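Local coordinates for yncA (Salmonella typhimurium, PDB 3DR6), which is a putative acetyltransferase of the GNAT family and probably transfers an acetyl group from acetyl-CoA to a substrate not yet identified, at residues C[55-69]-C[99-111]. Numbering follows the deposited sequence. Where two conformers were deposited one is given.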
loop_
_atom_site.group_PDB
_atom_site.type_symbol
_atom_site.label_atom_id
_atom_site.label_comp_id
_atom_site.label_asym_id
_atom_site.label_seq_id
_atom_site.Cartn_x
_atom_site.Cartn_y
_atom_site.Cartn_z
ATOM N N PRO C 55 -3.946 18.275 -1.509
ATOM C CA PRO C 55 -4.888 19.001 -2.356
ATOM C C PRO C 55 -6.113 18.172 -2.715
ATOM O O PRO C 55 -6.031 16.937 -2.870
ATOM C CB PRO C 55 -4.054 19.330 -3.598
ATOM C CG PRO C 55 -3.121 18.100 -3.728
ATOM C CD PRO C 55 -2.842 17.666 -2.291
ATOM N N VAL C 56 -7.257 18.851 -2.803
ATOM C CA VAL C 56 -8.430 18.294 -3.458
ATOM C C VAL C 56 -8.762 19.298 -4.562
ATOM O O VAL C 56 -9.032 20.473 -4.276
ATOM C CB VAL C 56 -9.625 18.058 -2.480
ATOM C CG1 VAL C 56 -10.814 17.433 -3.224
ATOM C CG2 VAL C 56 -9.212 17.140 -1.298
ATOM N N LEU C 57 -8.666 18.853 -5.816
ATOM C CA LEU C 57 -8.932 19.709 -6.984
ATOM C C LEU C 57 -10.254 19.315 -7.624
ATOM O O LEU C 57 -10.651 18.144 -7.577
ATOM C CB LEU C 57 -7.835 19.547 -8.035
ATOM C CG LEU C 57 -6.388 19.809 -7.586
ATOM C CD1 LEU C 57 -5.415 19.340 -8.658
ATOM C CD2 LEU C 57 -6.172 21.275 -7.224
ATOM N N VAL C 58 -10.933 20.284 -8.235
ATOM C CA VAL C 58 -12.061 19.948 -9.102
ATOM C C VAL C 58 -11.857 20.566 -10.470
ATOM O O VAL C 58 -11.283 21.665 -10.576
ATOM C CB VAL C 58 -13.443 20.395 -8.529
ATOM C CG1 VAL C 58 -13.798 19.595 -7.279
ATOM C CG2 VAL C 58 -13.455 21.887 -8.253
ATOM N N SER C 59 -12.330 19.869 -11.511
ATOM C CA SER C 59 -12.565 20.497 -12.810
ATOM C C SER C 59 -14.010 21.030 -12.878
ATOM O O SER C 59 -14.944 20.436 -12.328
ATOM C CB SER C 59 -12.268 19.558 -13.991
ATOM O OG SER C 59 -12.848 18.276 -13.830
ATOM N N GLU C 60 -14.177 22.165 -13.544
ATOM C CA GLU C 60 -15.468 22.824 -13.602
ATOM C C GLU C 60 -15.688 23.318 -15.038
ATOM O O GLU C 60 -14.739 23.722 -15.720
ATOM C CB GLU C 60 -15.469 23.983 -12.609
ATOM C CG GLU C 60 -16.815 24.590 -12.237
ATOM C CD GLU C 60 -16.649 25.765 -11.275
ATOM O OE1 GLU C 60 -15.524 26.000 -10.788
ATOM O OE2 GLU C 60 -17.636 26.481 -11.015
ATOM N N GLU C 61 -16.941 23.258 -15.485
ATOM C CA GLU C 61 -17.364 23.743 -16.799
ATOM C C GLU C 61 -18.785 24.270 -16.623
ATOM O O GLU C 61 -19.676 23.535 -16.157
ATOM C CB GLU C 61 -17.338 22.596 -17.812
ATOM C CG GLU C 61 -17.685 22.968 -19.269
ATOM C CD GLU C 61 -17.883 21.723 -20.130
ATOM O OE1 GLU C 61 -16.952 20.890 -20.198
ATOM O OE2 GLU C 61 -18.982 21.551 -20.709
ATOM N N ASN C 62 -18.986 25.545 -16.968
ATOM C CA ASN C 62 -20.284 26.197 -16.848
ATOM C C ASN C 62 -20.864 26.001 -15.444
ATOM O O ASN C 62 -22.056 25.747 -15.280
ATOM C CB ASN C 62 -21.246 25.677 -17.929
ATOM C CG ASN C 62 -22.289 26.719 -18.353
ATOM O OD1 ASN C 62 -22.083 27.927 -18.217
ATOM N ND2 ASN C 62 -23.415 26.238 -18.887
ATOM N N GLY C 63 -20.000 26.105 -14.435
ATOM C CA GLY C 63 -20.413 25.923 -13.048
ATOM C C GLY C 63 -20.672 24.490 -12.580
ATOM O O GLY C 63 -21.070 24.284 -11.426
ATOM N N VAL C 64 -20.461 23.498 -13.448
ATOM C CA VAL C 64 -20.692 22.091 -13.082
ATOM C C VAL C 64 -19.338 21.408 -12.803
ATOM O O VAL C 64 -18.387 21.566 -13.580
ATOM C CB VAL C 64 -21.491 21.320 -14.179
ATOM C CG1 VAL C 64 -21.638 19.824 -13.817
ATOM C CG2 VAL C 64 -22.887 21.983 -14.419
ATOM N N VAL C 65 -19.253 20.691 -11.686
ATOM C CA VAL C 65 -18.048 19.903 -11.371
ATOM C C VAL C 65 -18.027 18.673 -12.291
ATOM O O VAL C 65 -18.918 17.839 -12.237
ATOM C CB VAL C 65 -17.992 19.499 -9.863
ATOM C CG1 VAL C 65 -16.829 18.516 -9.585
ATOM C CG2 VAL C 65 -17.836 20.755 -8.981
ATOM N N THR C 66 -17.017 18.589 -13.143
ATOM C CA THR C 66 -16.901 17.534 -14.166
ATOM C C THR C 66 -15.905 16.428 -13.789
ATOM O O THR C 66 -15.792 15.389 -14.478
ATOM C CB THR C 66 -16.467 18.146 -15.511
ATOM O OG1 THR C 66 -15.283 18.914 -15.292
ATOM C CG2 THR C 66 -17.559 19.059 -16.092
ATOM N N GLY C 67 -15.160 16.655 -12.706
ATOM C CA GLY C 67 -14.142 15.708 -12.256
ATOM C C GLY C 67 -13.472 16.196 -10.992
ATOM O O GLY C 67 -13.614 17.357 -10.609
ATOM N N TYR C 68 -12.729 15.309 -10.340
ATOM C CA TYR C 68 -11.947 15.719 -9.195
ATOM C C TYR C 68 -10.678 14.879 -9.068
ATOM O O TYR C 68 -10.571 13.778 -9.651
ATOM C CB TYR C 68 -12.779 15.685 -7.899
ATOM C CG TYR C 68 -12.959 14.317 -7.247
ATOM C CD1 TYR C 68 -14.021 13.477 -7.610
ATOM C CD2 TYR C 68 -12.084 13.880 -6.241
ATOM C CE1 TYR C 68 -14.199 12.246 -7.007
ATOM C CE2 TYR C 68 -12.256 12.635 -5.629
ATOM C CZ TYR C 68 -13.311 11.829 -6.017
ATOM O OH TYR C 68 -13.489 10.599 -5.405
ATOM N N ALA C 69 -9.722 15.411 -8.315
ATOM C CA ALA C 69 -8.426 14.746 -8.127
ATOM C C ALA C 69 -7.886 15.047 -6.735
ATOM O O ALA C 69 -8.112 16.133 -6.177
ATOM C CB ALA C 69 -7.436 15.188 -9.191
ATOM N N LEU C 99 -9.904 15.654 -19.533
ATOM C CA LEU C 99 -9.932 16.228 -18.171
ATOM C C LEU C 99 -9.024 15.475 -17.216
ATOM O O LEU C 99 -8.391 16.076 -16.373
ATOM C CB LEU C 99 -11.348 16.268 -17.589
ATOM C CG LEU C 99 -12.328 17.188 -18.307
ATOM C CD1 LEU C 99 -13.745 16.885 -17.818
ATOM C CD2 LEU C 99 -11.952 18.668 -18.093
ATOM N N GLY C 100 -9.004 14.145 -17.320
ATOM C CA GLY C 100 -8.154 13.336 -16.459
ATOM C C GLY C 100 -6.698 13.795 -16.486
ATOM O O GLY C 100 -6.054 13.954 -15.429
ATOM N N ARG C 101 -6.182 14.010 -17.694
ATOM C CA ARG C 101 -4.765 14.379 -17.836
ATOM C C ARG C 101 -4.516 15.775 -17.262
ATOM O O ARG C 101 -3.506 16.025 -16.603
ATOM C CB ARG C 101 -4.334 14.325 -19.303
ATOM C CG ARG C 101 -2.809 14.431 -19.482
ATOM C CD ARG C 101 -2.389 14.573 -20.939
ATOM N NE ARG C 101 -0.925 14.484 -21.063
ATOM C CZ ARG C 101 -0.060 15.439 -20.727
ATOM N NH1 ARG C 101 -0.465 16.607 -20.221
ATOM N NH2 ARG C 101 1.241 15.222 -20.884
ATOM N N LYS C 102 -5.439 16.694 -17.536
ATOM C CA LYS C 102 -5.321 18.068 -17.029
ATOM C C LYS C 102 -5.360 18.127 -15.494
ATOM O O LYS C 102 -4.571 18.855 -14.878
ATOM C CB LYS C 102 -6.405 18.954 -17.638
ATOM C CG LYS C 102 -6.176 19.215 -19.151
ATOM C CD LYS C 102 -7.289 20.052 -19.768
ATOM C CE LYS C 102 -6.969 20.346 -21.228
ATOM N NZ LYS C 102 -8.123 20.976 -21.962
ATOM N N LEU C 103 -6.292 17.374 -14.896
ATOM C CA LEU C 103 -6.359 17.212 -13.445
ATOM C C LEU C 103 -5.054 16.644 -12.887
ATOM O O LEU C 103 -4.504 17.158 -11.912
ATOM C CB LEU C 103 -7.528 16.289 -13.050
ATOM C CG LEU C 103 -8.862 17.049 -13.070
ATOM C CD1 LEU C 103 -10.040 16.073 -13.005
ATOM C CD2 LEU C 103 -8.889 18.081 -11.911
ATOM N N LEU C 104 -4.577 15.583 -13.519
ATOM C CA LEU C 104 -3.368 14.906 -13.049
ATOM C C LEU C 104 -2.142 15.830 -13.133
ATOM O O LEU C 104 -1.324 15.850 -12.216
ATOM C CB LEU C 104 -3.149 13.567 -13.771
ATOM C CG LEU C 104 -1.936 12.760 -13.283
ATOM C CD1 LEU C 104 -1.924 12.563 -11.753
ATOM C CD2 LEU C 104 -1.884 11.399 -14.009
ATOM N N SER C 105 -2.049 16.602 -14.218
ATOM C CA SER C 105 -0.940 17.552 -14.390
ATOM C C SER C 105 -0.922 18.568 -13.248
ATOM O O SER C 105 0.109 18.780 -12.609
ATOM C CB SER C 105 -1.015 18.261 -15.750
ATOM O OG SER C 105 0.188 18.959 -16.023
ATOM N N ARG C 106 -2.078 19.163 -12.970
ATOM C CA ARG C 106 -2.204 20.117 -11.862
ATOM C C ARG C 106 -1.839 19.461 -10.510
ATOM O O ARG C 106 -1.107 20.051 -9.692
ATOM C CB ARG C 106 -3.603 20.720 -11.820
ATOM C CG ARG C 106 -3.868 21.649 -10.619
ATOM C CD ARG C 106 -2.937 22.886 -10.572
ATOM N NE ARG C 106 -3.110 23.609 -9.307
ATOM C CZ ARG C 106 -4.108 24.466 -9.052
ATOM N NH1 ARG C 106 -5.039 24.737 -9.969
ATOM N NH2 ARG C 106 -4.182 25.059 -7.868
ATOM N N LEU C 107 -2.318 18.231 -10.305
ATOM C CA LEU C 107 -2.023 17.458 -9.091
ATOM C C LEU C 107 -0.518 17.296 -8.844
ATOM O O LEU C 107 -0.030 17.462 -7.720
ATOM C CB LEU C 107 -2.689 16.078 -9.180
ATOM C CG LEU C 107 -2.937 15.368 -7.862
ATOM C CD1 LEU C 107 -3.947 16.181 -6.987
ATOM C CD2 LEU C 107 -3.405 13.931 -8.127
ATOM N N ILE C 108 0.204 16.991 -9.912
ATOM C CA ILE C 108 1.658 16.802 -9.857
ATOM C C ILE C 108 2.357 18.068 -9.350
ATOM O O ILE C 108 3.281 17.991 -8.552
ATOM C CB ILE C 108 2.212 16.407 -11.240
ATOM C CG1 ILE C 108 1.829 14.968 -11.578
ATOM C CG2 ILE C 108 3.733 16.584 -11.307
ATOM C CD1 ILE C 108 1.849 14.653 -13.086
ATOM N N ASP C 109 1.886 19.222 -9.814
ATOM C CA ASP C 109 2.394 20.513 -9.380
ATOM C C ASP C 109 2.200 20.683 -7.886
ATOM O O ASP C 109 3.106 21.146 -7.193
ATOM C CB ASP C 109 1.638 21.639 -10.089
ATOM C CG ASP C 109 1.959 21.728 -11.563
ATOM O OD1 ASP C 109 3.029 21.257 -11.983
ATOM O OD2 ASP C 109 1.118 22.291 -12.302
ATOM N N GLU C 110 1.015 20.300 -7.401
ATOM C CA GLU C 110 0.688 20.398 -5.979
ATOM C C GLU C 110 1.559 19.452 -5.179
ATOM O O GLU C 110 2.015 19.810 -4.106
ATOM C CB GLU C 110 -0.802 20.147 -5.704
ATOM C CG GLU C 110 -1.760 21.193 -6.317
ATOM C CD GLU C 110 -1.465 22.633 -5.906
ATOM O OE1 GLU C 110 -0.996 22.870 -4.760
ATOM O OE2 GLU C 110 -1.706 23.534 -6.743
ATOM N N ALA C 111 1.821 18.262 -5.720
ATOM C CA ALA C 111 2.723 17.304 -5.078
ATOM C C ALA C 111 4.139 17.891 -4.886
ATOM O O ALA C 111 4.716 17.786 -3.804
ATOM C CB ALA C 111 2.757 15.970 -5.864
#
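Leu103 overlaps both strands of the hairpin at once: its CD2 lies over the backbone between Val58 and Ser59, while CD1 rests on the Gly67–Tyr68 backbone and meets Ser59 OG at 3.7 Å. Because Gly67 has no side chain, CD1 can settle directly against the strand. Ala69 CB faces Leu103 CB at 4.0 Å.

One helical turn beyond Leu103, Arg106 and Leu107 receive CD1 of Leu57 between them, 3.4 Å from Arg106 CG and 3.9 Å from Leu107 CD1. Arg106 carries CG anti to the backbone N (chi1 175°) and the chain then bends at chi2 (61°), which brings the guanidinium over Leu57, whose CD2 sits 4.2 Å above the centre of its plane. The edge of that plane goes to Glu110 OE2, which takes NE at 2.9 Å through its anti lone pair, while NH2 comes in tilted from above the carboxylate plane; this side-on grip fixes the group's rotation. Phe8 adds a cation-pi contact and Arg113 a second salt bridge to OE2. Pro55 CG closes this end against Glu110 CB at 3.7 Å.

Toward the turn, the Leu99 side chain crosses that of Thr66 at about a right angle, CD1 against OG1 and CB.

The helix packs on one face of the mixed GNAT sheet, 30° from strand 64-69; its start, through Gly100, ends a Gln-x-x-Gly-x-Gly sequence that in relatives binds the acetyl-CoA pyrophosphate. The Ser59–Thr66 and Arg106–Glu110 bonds do not cross the contact, so mainly apolar fit joins helix and hairpin.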